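Local coordinates for protein alpha-14 giardin (Giardia lamblia, PDB 3CHJ) that may serve as a calcium-regulated structural element linking the phospholipid bilayer to the underlying axoneme, and is an annexin that binds calcium and phosphatidylserine, at residues S27-L32 / K69-L74; R91-G96 / K102-V107; A97-K102 / K137-K142. One frame throughout, in Å; residues are numbered along the deposited sequence.

Contact 1: residues S27-L32 / K69-L74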
loop_
_atom_site.group_PDB
_atom_site.type_symbol
_atom_site.label_atom_id
_atom_site.label_comp_id
_atom_site.label_asym_id
_atom_site.label_seq_id
_atom_site.Cartn_x
_atom_site.Cartn_y
_atom_site.Cartn_z
ATOM N N SER A 27 14.752 -18.595 -18.069
ATOM C CA SER A 27 15.180 -17.342 -18.691
ATOM C C SER A 27 14.007 -16.448 -19.106
ATOM O O SER A 27 14.205 -15.267 -19.426
ATOM C CB SER A 27 16.063 -17.638 -19.901
ATOM O OG SER A 27 15.301 -18.220 -20.940
ATOM N N LYS A 28 12.794 -17.012 -19.085
ATOM C CA LYS A 28 11.577 -16.286 -19.472
ATOM C C LYS A 28 10.658 -15.947 -18.293
ATOM O O LYS A 28 9.538 -15.466 -18.503
ATOM C CB LYS A 28 10.785 -17.072 -20.513
ATOM C CG LYS A 28 11.528 -17.300 -21.821
ATOM C CD LYS A 28 10.643 -18.060 -22.798
ATOM C CE LYS A 28 11.325 -18.207 -24.150
ATOM N NZ LYS A 28 10.515 -19.057 -25.060
ATOM N N ARG A 29 11.134 -16.181 -17.074
ATOM C CA ARG A 29 10.291 -15.982 -15.889
ATOM C C ARG A 29 9.710 -14.572 -15.815
ATOM O O ARG A 29 8.564 -14.392 -15.364
ATOM C CB ARG A 29 11.060 -16.263 -14.602
ATOM C CG ARG A 29 11.278 -17.743 -14.304
ATOM C CD ARG A 29 9.982 -18.440 -13.865
ATOM N NE ARG A 29 10.277 -19.740 -13.252
ATOM C CZ ARG A 29 10.642 -20.829 -13.929
ATOM N NH1 ARG A 29 10.734 -20.799 -15.252
ATOM N NH2 ARG A 29 10.896 -21.956 -13.271
ATOM N N LEU A 30 10.476 -13.569 -16.249
ATOM C CA LEU A 30 9.991 -12.185 -16.136
ATOM C C LEU A 30 8.858 -11.853 -17.107
ATOM O O LEU A 30 8.225 -10.790 -17.000
ATOM C CB LEU A 30 11.132 -11.170 -16.222
ATOM C CG LEU A 30 12.101 -11.181 -15.039
ATOM C CD1 LEU A 30 13.310 -10.301 -15.361
ATOM C CD2 LEU A 30 11.456 -10.756 -13.687
ATOM N N ASP A 31 8.562 -12.759 -18.043
ATOM C CA ASP A 31 7.378 -12.580 -18.858
ATOM C C ASP A 31 6.121 -12.477 -17.997
ATOM O O ASP A 31 5.160 -11.819 -18.376
ATOM C CB ASP A 31 7.221 -13.705 -19.887
ATOM C CG ASP A 31 8.241 -13.614 -21.022
ATOM O OD1 ASP A 31 8.919 -12.574 -21.168
ATOM O OD2 ASP A 31 8.357 -14.602 -21.777
ATOM N N LEU A 32 6.123 -13.157 -16.853
ATOM C CA LEU A 32 4.988 -13.058 -15.941
ATOM C C LEU A 32 4.784 -11.627 -15.478
ATOM O O LEU A 32 3.645 -11.213 -15.267
ATOM C CB LEU A 32 5.167 -13.967 -14.717
ATOM C CG LEU A 32 5.324 -15.468 -15.028
ATOM C CD1 LEU A 32 5.647 -16.227 -13.762
ATOM C CD2 LEU A 32 4.060 -16.009 -15.691
ATOM N N LYS A 69 8.065 -19.255 -3.177
ATOM C CA LYS A 69 6.874 -18.719 -2.524
ATOM C C LYS A 69 6.749 -17.216 -2.691
ATOM O O LYS A 69 5.645 -16.710 -2.994
ATOM C CB LYS A 69 6.850 -19.080 -1.033
ATOM C CG LYS A 69 5.462 -18.929 -0.417
ATOM C CD LYS A 69 5.390 -19.529 0.991
ATOM C CE LYS A 69 3.944 -19.492 1.509
ATOM N NZ LYS A 69 3.409 -18.093 1.563
ATOM N N ASP A 70 7.858 -16.499 -2.504
ATOM C CA ASP A 70 7.827 -15.025 -2.636
ATOM C C ASP A 70 7.315 -14.553 -4.007
ATOM O O ASP A 70 6.409 -13.702 -4.111
ATOM C CB ASP A 70 9.169 -14.342 -2.238
ATOM C CG ASP A 70 10.412 -14.827 -3.032
ATOM O OD1 ASP A 70 10.344 -15.659 -3.964
ATOM O OD2 ASP A 70 11.510 -14.317 -2.676
ATOM N N PHE A 71 7.888 -15.121 -5.056
ATOM C CA PHE A 71 7.556 -14.768 -6.434
ATOM C C PHE A 71 6.147 -15.249 -6.839
ATOM O O PHE A 71 5.400 -14.510 -7.514
ATOM C CB PHE A 71 8.675 -15.313 -7.347
ATOM C CG PHE A 71 8.611 -14.857 -8.785
ATOM C CD1 PHE A 71 8.221 -13.562 -9.124
ATOM C CD2 PHE A 71 8.983 -15.722 -9.798
ATOM C CE1 PHE A 71 8.174 -13.156 -10.457
ATOM C CE2 PHE A 71 8.933 -15.330 -11.130
ATOM C CZ PHE A 71 8.530 -14.033 -11.458
ATOM N N GLU A 72 5.762 -16.468 -6.438
ATOM C CA GLU A 72 4.410 -16.975 -6.727
ATOM C C GLU A 72 3.345 -16.056 -6.107
ATOM O O GLU A 72 2.354 -15.702 -6.755
ATOM C CB GLU A 72 4.195 -18.404 -6.197
ATOM C CG GLU A 72 2.783 -18.851 -6.462
ATOM C CD GLU A 72 2.351 -20.128 -5.789
ATOM O OE1 GLU A 72 3.164 -20.778 -5.095
ATOM O OE2 GLU A 72 1.157 -20.474 -5.954
ATOM N N SER A 73 3.583 -15.686 -4.858
ATOM C CA SER A 73 2.652 -14.832 -4.120
ATOM C C SER A 73 2.516 -13.485 -4.812
ATOM O O SER A 73 1.402 -12.970 -5.001
ATOM C CB SER A 73 3.138 -14.661 -2.702
ATOM O OG SER A 73 3.005 -15.917 -2.034
ATOM N N LEU A 74 3.645 -12.940 -5.232
ATOM C CA LEU A 74 3.647 -11.678 -5.954
ATOM C C LEU A 74 2.832 -11.756 -7.234
ATOM O O LEU A 74 1.935 -10.930 -7.449
ATOM C CB LEU A 74 5.097 -11.262 -6.268
ATOM C CG LEU A 74 5.279 -10.013 -7.135
ATOM C CD1 LEU A 74 4.742 -8.767 -6.364
ATOM C CD2 LEU A 74 6.746 -9.870 -7.456
#

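Contact 2: residues R91-G96 / K102-V107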
loop_
_atom_site.group_PDB
_atom_site.type_symbol
_atom_site.label_atom_id
_atom_site.label_comp_id
_atom_site.label_asym_id
_atom_site.label_seq_id
_atom_site.Cartn_x
_atom_site.Cartn_y
_atom_site.Cartn_z
ATOM N N ARG A 91 -8.388 -9.809 4.890
ATOM C CA ARG A 91 -8.773 -11.141 5.346
ATOM C C ARG A 91 -7.560 -11.956 5.831
ATOM O O ARG A 91 -7.595 -12.548 6.924
ATOM C CB ARG A 91 -9.485 -11.872 4.219
ATOM C CG ARG A 91 -9.844 -13.322 4.547
ATOM C CD ARG A 91 -11.010 -13.456 5.529
ATOM N NE ARG A 91 -11.377 -14.874 5.658
ATOM C CZ ARG A 91 -12.479 -15.338 6.237
ATOM N NH1 ARG A 91 -13.379 -14.519 6.755
ATOM N NH2 ARG A 91 -12.682 -16.649 6.291
ATOM N N GLY A 92 -6.499 -11.974 5.025
ATOM C CA GLY A 92 -5.263 -12.680 5.374
ATOM C C GLY A 92 -4.667 -12.181 6.677
ATOM O O GLY A 92 -4.090 -12.956 7.457
ATOM N N ALA A 93 -4.821 -10.884 6.938
ATOM C CA ALA A 93 -4.216 -10.266 8.111
ATOM C C ALA A 93 -5.037 -10.492 9.381
ATOM O O ALA A 93 -4.560 -10.207 10.477
ATOM C CB ALA A 93 -4.014 -8.764 7.877
ATOM N N THR A 94 -6.269 -10.975 9.238
ATOM C CA THR A 94 -7.176 -11.065 10.396
ATOM C C THR A 94 -7.700 -12.466 10.663
ATOM O O THR A 94 -8.106 -12.770 11.788
ATOM C CB THR A 94 -8.383 -10.122 10.263
ATOM O OG1 THR A 94 -9.073 -10.405 9.042
ATOM C CG2 THR A 94 -7.942 -8.646 10.298
ATOM N N LYS A 95 -7.693 -13.312 9.639
ATOM C CA LYS A 95 -8.223 -14.672 9.776
ATOM C C LYS A 95 -7.373 -15.464 10.778
ATOM O O LYS A 95 -6.148 -15.402 10.758
ATOM C CB LYS A 95 -8.311 -15.367 8.401
ATOM C CG LYS A 95 -7.119 -16.248 7.998
ATOM C CD LYS A 95 -5.844 -15.451 7.742
ATOM C CE LYS A 95 -4.602 -16.309 7.887
ATOM N NZ LYS A 95 -3.456 -15.743 7.117
ATOM N N GLY A 96 -8.029 -16.175 11.684
ATOM C CA GLY A 96 -7.303 -17.013 12.636
ATOM C C GLY A 96 -6.720 -16.293 13.842
ATOM O O GLY A 96 -7.139 -15.181 14.185
ATOM N N LYS A 102 0.644 -4.683 10.751
ATOM C CA LYS A 102 1.383 -3.924 9.734
ATOM C C LYS A 102 0.630 -3.950 8.405
ATOM O O LYS A 102 0.586 -2.932 7.707
ATOM C CB LYS A 102 2.797 -4.491 9.513
ATOM C CG LYS A 102 3.779 -4.313 10.667
ATOM C CD LYS A 102 5.171 -4.862 10.326
ATOM C CE LYS A 102 5.185 -6.341 9.964
ATOM N NZ LYS A 102 6.501 -6.782 9.340
ATOM N N CYS A 103 0.081 -5.106 8.039
ATOM C CA CYS A 103 -0.660 -5.232 6.784
ATOM C C CYS A 103 -1.893 -4.348 6.777
ATOM O O CYS A 103 -2.157 -3.666 5.798
ATOM C CB CYS A 103 -1.041 -6.688 6.558
ATOM S SG CYS A 103 -1.875 -6.967 4.985
ATOM N N LEU A 104 -2.628 -4.336 7.889
ATOM C CA LEU A 104 -3.852 -3.541 7.994
ATOM C C LEU A 104 -3.495 -2.058 7.859
ATOM O O LEU A 104 -4.206 -1.311 7.212
ATOM C CB LEU A 104 -4.546 -3.843 9.331
ATOM C CG LEU A 104 -5.085 -5.278 9.422
ATOM C CD1 LEU A 104 -5.745 -5.488 10.807
ATOM C CD2 LEU A 104 -6.043 -5.579 8.293
ATOM N N VAL A 105 -2.395 -1.635 8.485
ATOM C CA VAL A 105 -1.921 -0.249 8.335
ATOM C C VAL A 105 -1.545 0.067 6.884
ATOM O O VAL A 105 -2.009 1.071 6.317
ATOM C CB VAL A 105 -0.769 0.020 9.312
ATOM C CG1 VAL A 105 -0.063 1.388 9.037
ATOM C CG2 VAL A 105 -1.335 -0.038 10.756
ATOM N N ASP A 106 -0.767 -0.820 6.269
ATOM C CA ASP A 106 -0.307 -0.593 4.897
ATOM C C ASP A 106 -1.476 -0.446 3.943
ATOM O O ASP A 106 -1.420 0.365 3.005
ATOM C CB ASP A 106 0.528 -1.775 4.406
ATOM C CG ASP A 106 1.923 -1.822 5.016
ATOM O OD1 ASP A 106 2.383 -0.845 5.671
ATOM O OD2 ASP A 106 2.567 -2.872 4.800
ATOM N N VAL A 107 -2.515 -1.252 4.151
ATOM C CA VAL A 107 -3.651 -1.263 3.228
ATOM C C VAL A 107 -4.542 -0.061 3.471
ATOM O O VAL A 107 -4.801 0.741 2.562
ATOM C CB VAL A 107 -4.467 -2.563 3.361
ATOM C CG1 VAL A 107 -5.768 -2.464 2.561
ATOM C CG2 VAL A 107 -3.625 -3.761 2.902
#

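Contact 3: residues A97-K102 / K137-K142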
loop_
_atom_site.group_PDB
_atom_site.type_symbol
_atom_site.label_atom_id
_atom_site.label_comp_id
_atom_site.label_asym_id
_atom_site.label_seq_id
_atom_site.Cartn_x
_atom_site.Cartn_y
_atom_site.Cartn_z
ATOM N N ALA A 97 -5.732 -16.932 14.473
ATOM C CA ALA A 97 -5.284 -16.575 15.824
ATOM C C ALA A 97 -4.638 -15.194 15.972
ATOM O O ALA A 97 -5.065 -14.388 16.814
ATOM C CB ALA A 97 -4.359 -17.668 16.376
ATOM N N GLY A 98 -3.607 -14.929 15.172
ATOM C CA GLY A 98 -2.882 -13.656 15.251
ATOM C C GLY A 98 -3.551 -12.529 14.482
ATOM O O GLY A 98 -4.679 -12.665 13.998
ATOM N N THR A 99 -2.863 -11.396 14.419
ATOM C CA THR A 99 -3.255 -10.294 13.538
ATOM C C THR A 99 -1.980 -9.771 12.899
ATOM O O THR A 99 -0.957 -9.617 13.584
ATOM C CB THR A 99 -3.929 -9.134 14.301
ATOM O OG1 THR A 99 -5.025 -9.633 15.075
ATOM C CG2 THR A 99 -4.445 -8.088 13.329
ATOM N N ASP A 100 -2.024 -9.511 11.596
ATOM C CA ASP A 100 -0.919 -8.842 10.926
ATOM C C ASP A 100 -1.234 -7.334 10.896
ATOM O O ASP A 100 -1.763 -6.824 9.893
ATOM C CB ASP A 100 -0.730 -9.414 9.516
ATOM C CG ASP A 100 0.498 -8.852 8.795
ATOM O OD1 ASP A 100 1.147 -7.905 9.311
ATOM O OD2 ASP A 100 0.809 -9.397 7.698
ATOM N N GLU A 101 -0.926 -6.640 11.996
ATOM C CA GLU A 101 -1.273 -5.227 12.170
ATOM C C GLU A 101 -0.612 -4.365 11.093
ATOM O O GLU A 101 -1.249 -3.432 10.561
ATOM C CB GLU A 101 -0.876 -4.708 13.574
ATOM C CG GLU A 101 -1.544 -5.448 14.727
ATOM C CD GLU A 101 -0.760 -6.666 15.192
ATOM O OE1 GLU A 101 0.301 -6.986 14.571
ATOM O OE2 GLU A 101 -1.218 -7.306 16.177
ATOM N N LYS A 102 0.644 -4.683 10.751
ATOM C CA LYS A 102 1.383 -3.924 9.734
ATOM C C LYS A 102 0.630 -3.950 8.405
ATOM O O LYS A 102 0.586 -2.932 7.707
ATOM C CB LYS A 102 2.797 -4.491 9.513
ATOM C CG LYS A 102 3.779 -4.313 10.667
ATOM C CD LYS A 102 5.171 -4.862 10.326
ATOM C CE LYS A 102 5.185 -6.341 9.964
ATOM N NZ LYS A 102 6.501 -6.782 9.340
ATOM N N LYS A 137 -12.145 -5.455 16.093
ATOM C CA LYS A 137 -12.078 -6.624 16.982
ATOM C C LYS A 137 -10.641 -7.120 17.165
ATOM O O LYS A 137 -10.215 -7.461 18.281
ATOM C CB LYS A 137 -12.976 -7.734 16.436
ATOM C CG LYS A 137 -12.922 -9.052 17.203
ATOM C CD LYS A 137 -13.992 -10.006 16.673
ATOM C CE LYS A 137 -13.549 -10.697 15.399
ATOM N NZ LYS A 137 -12.622 -11.823 15.681
ATOM N N ASP A 138 -9.881 -7.102 16.078
ATOM C CA ASP A 138 -8.525 -7.626 16.091
ATOM C C ASP A 138 -7.507 -6.628 16.614
ATOM O O ASP A 138 -6.541 -7.023 17.263
ATOM C CB ASP A 138 -8.145 -8.142 14.700
ATOM C CG ASP A 138 -9.000 -9.328 14.276
ATOM O OD1 ASP A 138 -9.475 -10.076 15.148
ATOM O OD2 ASP A 138 -9.198 -9.503 13.068
ATOM N N CYS A 139 -7.719 -5.340 16.341
ATOM C CA CYS A 139 -6.708 -4.331 16.676
ATOM C C CYS A 139 -6.994 -3.568 17.968
ATOM O O CYS A 139 -6.105 -2.914 18.520
ATOM C CB CYS A 139 -6.578 -3.320 15.551
ATOM S SG CYS A 139 -5.985 -4.040 14.028
ATOM N N GLY A 140 -8.245 -3.597 18.413
ATOM C CA GLY A 140 -8.682 -2.751 19.506
ATOM C C GLY A 140 -8.775 -1.300 19.084
ATOM O O GLY A 140 -8.754 -0.993 17.880
ATOM N N ASP A 141 -8.891 -0.415 20.066
ATOM C CA ASP A 141 -8.961 1.010 19.766
ATOM C C ASP A 141 -8.162 1.811 20.791
ATOM O O ASP A 141 -8.492 2.962 21.068
ATOM C CB ASP A 141 -10.434 1.438 19.680
ATOM C CG ASP A 141 -10.618 2.819 19.063
ATOM O OD1 ASP A 141 -10.320 3.016 17.860
ATOM O OD2 ASP A 141 -11.115 3.705 19.791
ATOM N N LYS A 142 -7.108 1.199 21.333
ATOM C CA LYS A 142 -6.249 1.822 22.355
ATOM C C LYS A 142 -5.067 2.554 21.694
ATOM O O LYS A 142 -4.805 3.733 21.981
ATOM C CB LYS A 142 -5.746 0.766 23.346
ATOM C CG LYS A 142 -4.686 1.249 24.334
ATOM C CD LYS A 142 -4.338 0.125 25.309
ATOM C CE LYS A 142 -3.199 0.522 26.243
ATOM N NZ LYS A 142 -3.726 1.160 27.476
HETATM O O HOH W 1 -3.487 -6.480 17.341
#

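Contact 1: residues S27-L32 / K69-L74
In the all-helical annexin fold of this protein, Phe-71 on the first turns of helix 69-78 meets Arg-29 and Leu-32 at the tight turn that leads into helix 31-38. That turn is a type I beta turn from Lys-28 to Asp-31, closed by Asp-31 N on Lys-28 O at 2.9 Å. Phe-71 carries the contact. With CG anti to the backbone N (chi1 -171°), its ring stands out from the helix and brings its far end to the turn, where Phe-71 CZ lies 3.9 Å from Arg-29 O. The carbonyl oxygen sits at the ring edge, close to the ring plane, and so faces the slightly positive C-H rim. No hydrogen bond joins the segments; Arg-29 O takes its backbone bond from Leu-32 N at 3.1 Å. Two aliphatic contacts add to it: Arg-29 CB comes to 4.2 Å from Phe-71 CE2, and Leu-32 CD1 approaches Phe-71 CZ obliquely at 4.3 Å. Arg-29 thus offers the ring its backbone and the root of its side chain, while its charged end works elsewhere. The Arg-29 side chain bends at chi2 (-72°), and the guanidinium grips two main-chain oxygens, NH1 on Ala-22 O and NH2 on His-66 O, tying helix 12-24 to the loop before helix 69-78. The Phe-71 side chain also touches Ala-306 of helix 301-310, and Leu-32 packs on Val-19, Ala-22 and Leu-67, so the small interface is part of a buried core shared by several helices. On helix 69-78 itself, Lys-69 O accepts two bonds from Ser-73, reached by the backbone N at 3.0 Å and by OG at 2.9 Å from opposite faces of the carbonyl plane.

Contact 2: residues R91-G96 / K102-V107
Ala-93 CB, near the C-terminal end of helix 82-94, is set against the side of helix 101-108, 3.8 Å from Leu-104 CD2 and 3.9 Å from Cys-103 CB. One methyl group thus meets two consecutive residues, and the small side chain lets the backbones come close, Ala-93 CA to Cys-103 CA being 6.3 Å. Leu-104 also reaches the next residue: its CD1 lies 3.9 Å from Thr-94 CG2, and the two side chains cross at about a right angle. Its CG stands anti to the carbonyl carbon (chi1 -67°), which swings the isopropyl fork over to the two residues of helix 82-94. Thr-94 divides its work, giving the methyl to Leu-104 while OG1 turns back to the carbonyl O of Ile-90 in its own helix. The end of that helix is tied further by Arg-91 O, which accepts from Thr-94 N and Lys-95 N, and by Lys-95 NZ, bonded to Gly-92 O at 2.9 Å on a lone pair in the carbonyl plane. On the other helix, Asp-100, itself backbone-bonded to Ala-93, caps Cys-103 N through OD1, and Asp-106 forms salt bridges with Arg-264 and Arg-267 of helix 262-272. Leu-104 further packs on Cys-139, and Thr-94 on Val-134, both of helix 131-139. Between segments 91-96 and 102-107 there is no hydrogen bond or salt bridge: four buried residues meet through carbon and sulfur, so the fit depends on shape and on the exclusion of water, while the polar atoms of Thr-94 and Asp-106 are bonded away from the interface.

Contact 3: residues A97-K102 / K137-K142
Thr-99 has the most surface buried here, and it lies against Asp-138 and Cys-139 at the last turn of helix 131-139. The closest approach is Thr-99 OG1 to Asp-138 CB at 3.5 Å; Thr-99 CG2 stands 3.9 Å from the same carbon, so both branches of the threonine straddle the root of the aspartate. Thr-99 reaches it from an extended backbone, with CG2 anti to its own N and OG1 beside that N (chi1 -54°). The carboxylate of Asp-138 does not bond the hydroxyl; its OD1 makes a long salt bridge of 3.6 Å with NZ of Lys-137, the preceding residue. Cys-139 adds a looser touch, its SG lying 4.4 Å from Thr-99 CG2, and it also packs on Trp-145 and Ile-149 of helix 144-154. The polar link between the segments is made by one water, which donates to Glu-101 OE2 at 2.7 Å and to Asp-138 O at 3.1 Å. It joins the first turn of helix 101-108 to a carbonyl near the end of helix 131-139. Next in sequence after Thr-99, Asp-100 is the N-cap of helix 101-108, its OD1 holding Cys-103 N at the point where the loop passes into helix. Helix 131-139 gives way at Gly-140, whose positive phi takes the chain out of helical geometry. The run Lys-Gly-Ala-Gly-Thr-Asp from Lys-95 to Asp-100 matches the glycine-rich loop of annexin repeats, which in this family often binds calcium; the calcium ion seen here is held by another set of residues, including Thr-178, Gly-180 and Glu-185. Here this annexin loop packs against the C-terminal end of helix 131-139.

From the N terminus, contact 1 comes first: it closes a loop of 36 mostly helical residues, joining the start of helix 31-38 to helix 69-78, and is complete before either other contact opens. Helix 82-94 follows and leads to contact 2, which joins it to helix 101-108; only five residues, the last of them already helical, separate its segments. Contact 3 starts between those segments and ties the loop before helix 101-108 to the end of helix 131-139, so contacts 2 and 3 cross along the chain and share Lys-102. Their centres are 8 Å apart. Contact 1 lies apart, its centre 23 Å from that of contact 2.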